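Long-range contacts in binding domain (Hc) of Paraclostridial Mosquitocidal Protein 1 (PDB 6HOX), which forms the receptor-binding part of a clostridial neurotoxin that targets Anopheles mosquitoes, and serves to direct the toxin to host nerve cells: residues 67-72 with 208-213; 330-335 with 371-376. All blocks are in the same frame, centred on the assembly; numbering follows the deposited sequence.

Interaction 1 of 2, residues 67-72 with 208-213; sequences SNENSS and KLEGNR
K208 leaves its backbone with CG anti to N (chi1 -172°) and runs extended until a bend at chi4 (-65°) turns NZ toward E69. E69 in turn is folded at chi2 (-60°), which brings its carboxylate back over the lysine end. K208 NZ forms a salt bridge with E69 OE2 at 3.0 Å, from above the carboxylate plane. K208 NZ forms a second salt bridge, with E210 OE1 at 2.9 Å, again from above the plane. E69, K208 and E210 thus make a salt-bridge network. A weak bond to the carbonyl O of L209 and a bond to a water add to the grip on NZ. That water also lies within hydrogen-bonding distance of N68 O. A second water bridges E69 OE2 and E210 OE2.

Nearer the backbone, K208 CG packs on S72 CB at 3.8 Å. K208 CG also lies 3.7 Å from S71 O. At the other end of the contact, N212 ND2 donates to S67 OG at 2.8 Å. The hydroxyl lies almost in the amide plane. S67 OG also bonds Q217 O, and N212 ND2 also bonds N214 O. L209 CD1 touches S67 OG at 3.5 Å.

Residues 67-72 link strands 61-66 and 73-75, with a type I turn from N68 to S71. They meet the chain where it turns a corner at K208, in the lectin-like N-terminal receptor-binding region. E69 OE2 and E210 OE1 are only 4.4 Å apart. The lysine between them probably offsets the repulsion of the two carboxylates, and they in turn would favour its charged form.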
loop_
_atom_site.group_PDB
_atom_site.type_symbol
_atom_site.label_atom_id
_atom_site.label_comp_id
_atom_site.label_asym_id
_atom_site.label_seq_id
_atom_site.Cartn_x
_atom_site.Cartn_y
_atom_site.Cartn_z
ATOM N N SER A 67 -4.289 -2.331 20.365
ATOM C CA SER A 67 -5.467 -2.943 20.982
ATOM C C SER A 67 -5.417 -2.805 22.510
ATOM O O SER A 67 -5.481 -3.799 23.227
ATOM C CB SER A 67 -5.600 -4.376 20.563
ATOM O OG SER A 67 -5.971 -4.458 19.197
ATOM N N ASN A 68 -5.257 -1.576 23.000
ATOM C CA ASN A 68 -5.366 -1.308 24.451
ATOM C C ASN A 68 -6.174 -0.027 24.662
ATOM O O ASN A 68 -6.336 0.773 23.724
ATOM C CB ASN A 68 -4.007 -1.208 25.138
ATOM C CG ASN A 68 -3.204 -0.041 24.622
ATOM O OD1 ASN A 68 -3.458 1.101 25.004
ATOM N ND2 ASN A 68 -2.266 -0.321 23.729
ATOM N N GLU A 69 -6.652 0.137 25.902
ATOM C CA GLU A 69 -7.658 1.131 26.276
ATOM C C GLU A 69 -7.084 2.546 26.192
ATOM O O GLU A 69 -7.807 3.474 25.950
ATOM C CB GLU A 69 -8.188 0.855 27.685
ATOM C CG GLU A 69 -9.079 -0.359 27.740
ATOM C CD GLU A 69 -10.299 -0.206 26.848
ATOM O OE1 GLU A 69 -11.116 0.691 27.125
ATOM O OE2 GLU A 69 -10.390 -0.943 25.847
ATOM N N ASN A 70 -5.770 2.683 26.316
ATOM C CA ASN A 70 -5.140 3.984 26.265
ATOM C C ASN A 70 -4.854 4.434 24.829
ATOM O O ASN A 70 -4.356 5.534 24.630
ATOM C CB ASN A 70 -3.865 3.989 27.100
ATOM C CG ASN A 70 -4.189 4.345 28.528
ATOM O OD1 ASN A 70 -5.013 5.230 28.764
ATOM N ND2 ASN A 70 -3.582 3.646 29.471
ATOM N N SER A 71 -5.147 3.582 23.845
ATOM C CA SER A 71 -4.831 3.867 22.458
ATOM C C SER A 71 -6.096 4.342 21.737
ATOM O O SER A 71 -6.723 3.589 20.999
ATOM C CB SER A 71 -4.201 2.658 21.802
ATOM O OG SER A 71 -3.428 3.048 20.675
ATOM N N SER A 72 -6.453 5.608 21.953
ATOM C CA SER A 72 -7.626 6.192 21.350
ATOM C C SER A 72 -7.434 7.698 21.177
ATOM O O SER A 72 -6.630 8.309 21.905
ATOM C CB SER A 72 -8.842 5.922 22.178
ATOM O OG SER A 72 -8.776 6.672 23.385
ATOM N N LYS A 208 -10.415 4.327 17.624
ATOM C CA LYS A 208 -10.056 3.272 18.565
ATOM C C LYS A 208 -10.521 1.920 18.039
ATOM O O LYS A 208 -11.664 1.811 17.571
ATOM C CB LYS A 208 -10.757 3.492 19.906
ATOM C CG LYS A 208 -10.310 2.576 21.029
ATOM C CD LYS A 208 -11.116 2.778 22.291
ATOM C CE LYS A 208 -10.537 2.029 23.474
ATOM N NZ LYS A 208 -10.603 0.560 23.286
ATOM N N LEU A 209 -9.646 0.913 18.164
ATOM C CA LEU A 209 -10.024 -0.487 17.973
ATOM C C LEU A 209 -10.932 -0.907 19.134
ATOM O O LEU A 209 -10.487 -0.894 20.276
ATOM C CB LEU A 209 -8.773 -1.372 17.934
ATOM C CG LEU A 209 -8.002 -1.364 16.618
ATOM C CD1 LEU A 209 -6.607 -1.930 16.808
ATOM C CD2 LEU A 209 -8.759 -2.148 15.555
ATOM N N GLU A 210 -12.192 -1.241 18.830
ATOM C CA GLU A 210 -13.158 -1.619 19.859
ATOM C C GLU A 210 -13.924 -2.855 19.403
ATOM O O GLU A 210 -14.634 -2.783 18.421
ATOM C CB GLU A 210 -14.117 -0.459 20.136
ATOM C CG GLU A 210 -14.967 -0.651 21.379
ATOM C CD GLU A 210 -14.138 -0.737 22.650
ATOM O OE1 GLU A 210 -13.468 0.258 23.001
ATOM O OE2 GLU A 210 -14.110 -1.816 23.243
ATOM N N GLY A 211 -13.805 -3.955 20.157
ATOM C CA GLY A 211 -14.607 -5.165 19.926
ATOM C C GLY A 211 -13.782 -6.345 19.431
ATOM O O GLY A 211 -14.286 -7.459 19.372
ATOM N N ASN A 212 -12.508 -6.105 19.107
ATOM C CA ASN A 212 -11.612 -7.130 18.573
ATOM C C ASN A 212 -11.045 -7.979 19.729
ATOM O O ASN A 212 -10.526 -7.438 20.699
ATOM C CB ASN A 212 -10.501 -6.501 17.728
ATOM C CG ASN A 212 -9.674 -5.487 18.481
ATOM O OD1 ASN A 212 -10.211 -4.526 19.034
ATOM N ND2 ASN A 212 -8.367 -5.705 18.518
ATOM N N ARG A 213 -11.166 -9.310 19.628
ATOM C CA ARG A 213 -10.564 -10.209 20.626
ATOM C C ARG A 213 -9.080 -10.434 20.304
ATOM O O ARG A 213 -8.297 -10.757 21.206
ATOM C CB ARG A 213 -11.338 -11.523 20.708
ATOM C CG ARG A 213 -12.662 -11.405 21.448
ATOM C CD ARG A 213 -13.469 -12.679 21.320
ATOM N NE ARG A 213 -14.903 -12.425 21.344
ATOM C CZ ARG A 213 -15.576 -11.828 20.363
ATOM N NH1 ARG A 213 -14.932 -11.380 19.297
ATOM N NH2 ARG A 213 -16.883 -11.667 20.461
HETATM O O HOH W 1 -8.327 -0.337 21.775
HETATM O O HOH W 2 -12.278 -2.721 24.757
HETATM O O HOH W 3 -7.178 1.424 19.573
#

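Interaction 2 of 2, residues 330-335 with 371-376; sequences RKNDVA and KLIQLQ
N332, in a turn, and L372, on strand 369-373, meet through the backbone where a weakly bonded antiparallel strand about 333-334 begins. This is the C-terminal receptor-binding region, whose family belongs to the beta-trefoil clan. The turn is of type II and runs from R330 to D333.

Backbone bonds set the pairing. N332 N donates to L372 O at 2.7 Å, and L372 N donates to D333 O at 3.1 Å. D333 O also receives a CA-H...O contact from K371 CA at 3.4 Å. V334 and K371 form the next, non-hydrogen-bonded pair.

The turn carries its own bonds. D333 N closes it on R330 O. D333 OD2 takes R330 N at 2.9 Å, with the donor well above the carboxylate plane, and it also bonds the hydroxyl of Y259. The guanidinium of R330 forms a salt bridge with D326.

Side chains also meet the other segment by van der Waals contact. K371 starts with CG anti to its backbone N (chi1 -164°). A bend at chi3 (-81°) carries its methylenes past the carbonyl oxygen N332 O and puts K371 CE 3.9 Å from V334 CG2. K331 crosses Q374 at a slant, its CG and CE both near Q374 CB. L372 lies on the other face of the sheet from K371 and packs on L249, I319 and I385. N332 ND2 comes against the methyl I373 CG2 at 3.3 Å.

Water and polar ends finish the contact. Q374 OE1 accepts Q376 N and also bonds Q384 NE2. K331 NZ bonds N378 OD1. K331 NZ also donates a hydrogen bond to a water at 2.6 Å; that water donates to Q374 O and Q376 O.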
loop_
_atom_site.group_PDB
_atom_site.type_symbol
_atom_site.label_atom_id
_atom_site.label_comp_id
_atom_site.label_asym_id
_atom_site.label_seq_id
_atom_site.Cartn_x
_atom_site.Cartn_y
_atom_site.Cartn_z
ATOM N N ARG A 330 14.086 8.317 -6.623
ATOM C CA ARG A 330 13.179 9.005 -7.507
ATOM C C ARG A 330 13.247 8.408 -8.910
ATOM O O ARG A 330 14.275 7.876 -9.354
ATOM C CB ARG A 330 13.486 10.505 -7.520
ATOM C CG ARG A 330 13.176 11.187 -6.192
ATOM C CD ARG A 330 13.597 12.637 -6.181
ATOM N NE ARG A 330 13.307 13.277 -4.899
ATOM C CZ ARG A 330 14.001 13.120 -3.777
ATOM N NH1 ARG A 330 15.124 12.420 -3.757
ATOM N NH2 ARG A 330 13.542 13.646 -2.657
ATOM N N LYS A 331 12.100 8.503 -9.575
ATOM C CA LYS A 331 11.882 8.156 -10.953
ATOM C C LYS A 331 13.021 8.713 -11.814
ATOM O O LYS A 331 13.294 9.888 -11.748
ATOM C CB LYS A 331 10.534 8.775 -11.348
ATOM C CG LYS A 331 10.050 8.457 -12.740
ATOM C CD LYS A 331 8.949 9.377 -13.226
ATOM C CE LYS A 331 7.741 9.428 -12.327
ATOM N NZ LYS A 331 6.628 10.142 -12.995
ATOM N N ASN A 332 13.687 7.822 -12.560
ATOM C CA ASN A 332 14.769 8.081 -13.508
ATOM C C ASN A 332 16.149 8.178 -12.849
ATOM O O ASN A 332 17.119 8.503 -13.535
ATOM C CB ASN A 332 14.538 9.308 -14.388
ATOM C CG ASN A 332 13.273 9.214 -15.212
ATOM O OD1 ASN A 332 12.632 10.232 -15.458
ATOM N ND2 ASN A 332 12.907 8.010 -15.632
ATOM N N ASP A 333 16.270 7.820 -11.572
ATOM C CA ASP A 333 17.583 7.789 -10.917
ATOM C C ASP A 333 18.401 6.628 -11.483
ATOM O O ASP A 333 17.854 5.561 -11.721
ATOM C CB ASP A 333 17.477 7.599 -9.404
ATOM C CG ASP A 333 17.080 8.851 -8.639
ATOM O OD1 ASP A 333 16.989 9.931 -9.271
ATOM O OD2 ASP A 333 16.885 8.731 -7.403
ATOM N N VAL A 334 19.706 6.863 -11.674
ATOM C CA VAL A 334 20.632 5.831 -12.046
ATOM C C VAL A 334 21.182 5.229 -10.756
ATOM O O VAL A 334 21.626 5.940 -9.858
ATOM C CB VAL A 334 21.755 6.347 -12.969
ATOM C CG1 VAL A 334 22.861 5.309 -13.139
ATOM C CG2 VAL A 334 21.194 6.732 -14.329
ATOM N N ALA A 335 21.094 3.909 -10.649
ATOM C CA ALA A 335 21.398 3.253 -9.393
ATOM C C ALA A 335 21.771 1.792 -9.663
ATOM O O ALA A 335 21.429 1.224 -10.697
ATOM C CB ALA A 335 20.213 3.384 -8.458
ATOM N N LYS A 371 18.555 2.178 -14.560
ATOM C CA LYS A 371 17.711 3.289 -14.210
ATOM C C LYS A 371 16.387 2.733 -13.674
ATOM O O LYS A 371 15.775 1.878 -14.300
ATOM C CB LYS A 371 17.513 4.173 -15.442
ATOM C CG LYS A 371 16.985 5.568 -15.155
ATOM C CD LYS A 371 16.859 6.418 -16.397
ATOM C CE LYS A 371 18.186 7.019 -16.813
ATOM N NZ LYS A 371 18.043 8.459 -17.132
ATOM N N LEU A 372 15.977 3.200 -12.493
ATOM C CA LEU A 372 14.676 2.866 -11.960
ATOM C C LEU A 372 13.682 3.923 -12.452
ATOM O O LEU A 372 13.851 5.128 -12.214
ATOM C CB LEU A 372 14.735 2.781 -10.429
ATOM C CG LEU A 372 15.202 1.432 -9.866
ATOM C CD1 LEU A 372 16.646 1.153 -10.226
ATOM C CD2 LEU A 372 15.036 1.359 -8.354
ATOM N N ILE A 373 12.652 3.447 -13.147
ATOM C CA ILE A 373 11.696 4.300 -13.844
ATOM C C ILE A 373 10.271 3.894 -13.458
ATOM O O ILE A 373 10.019 2.824 -12.900
ATOM C CB ILE A 373 11.881 4.227 -15.376
ATOM C CG1 ILE A 373 11.547 2.831 -15.899
ATOM C CG2 ILE A 373 13.282 4.685 -15.760
ATOM C CD1 ILE A 373 11.764 2.640 -17.372
ATOM N N GLN A 374 9.346 4.780 -13.789
ATOM C CA GLN A 374 7.944 4.535 -13.637
ATOM C C GLN A 374 7.275 4.931 -14.944
ATOM O O GLN A 374 7.113 6.100 -15.204
ATOM C CB GLN A 374 7.370 5.303 -12.446
ATOM C CG GLN A 374 5.881 5.065 -12.250
ATOM C CD GLN A 374 5.570 3.601 -12.135
ATOM O OE1 GLN A 374 5.244 2.941 -13.125
ATOM N NE2 GLN A 374 5.700 3.073 -10.926
ATOM N N LEU A 375 6.916 3.928 -15.744
ATOM C CA LEU A 375 6.293 4.133 -17.043
ATOM C C LEU A 375 4.766 4.163 -16.924
ATOM O O LEU A 375 4.092 4.467 -17.893
ATOM C CB LEU A 375 6.733 3.012 -17.992
ATOM C CG LEU A 375 8.211 3.015 -18.385
ATOM C CD1 LEU A 375 8.536 1.795 -19.230
ATOM C CD2 LEU A 375 8.576 4.281 -19.142
ATOM N N GLN A 376 4.243 3.790 -15.754
ATOM C CA GLN A 376 2.822 3.895 -15.422
ATOM C C GLN A 376 2.649 5.193 -14.613
ATOM O O GLN A 376 3.390 6.126 -14.807
ATOM C CB GLN A 376 2.385 2.609 -14.708
ATOM C CG GLN A 376 2.567 1.342 -15.540
ATOM C CD GLN A 376 1.742 1.366 -16.806
ATOM O OE1 GLN A 376 0.553 1.683 -16.784
ATOM N NE2 GLN A 376 2.367 1.038 -17.929
HETATM O O HOH W 4 5.215 8.199 -13.981
#

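From the N terminus, the chain first passes residues 67-72, just after strand 61-66. Interaction 1 closes when residues 208-213 return to them, a loop of 135 residues that holds much of the N-terminal receptor-binding region. The chain then crosses into the C-terminal region. Interaction 2 opens at residues 330-335 and closes after only 35 more, at 371-376. The two loops therefore follow in series and neither nest nor cross. The centres of interactions 1 and 2 lie about 41 Å apart, on opposite sides of the chain's centre. Interaction 1 joins the loop between strands 61-66 and 73-75 to short strand 209-210 and the turn after it, while interaction 2 joins neighbouring strands of the trefoil part.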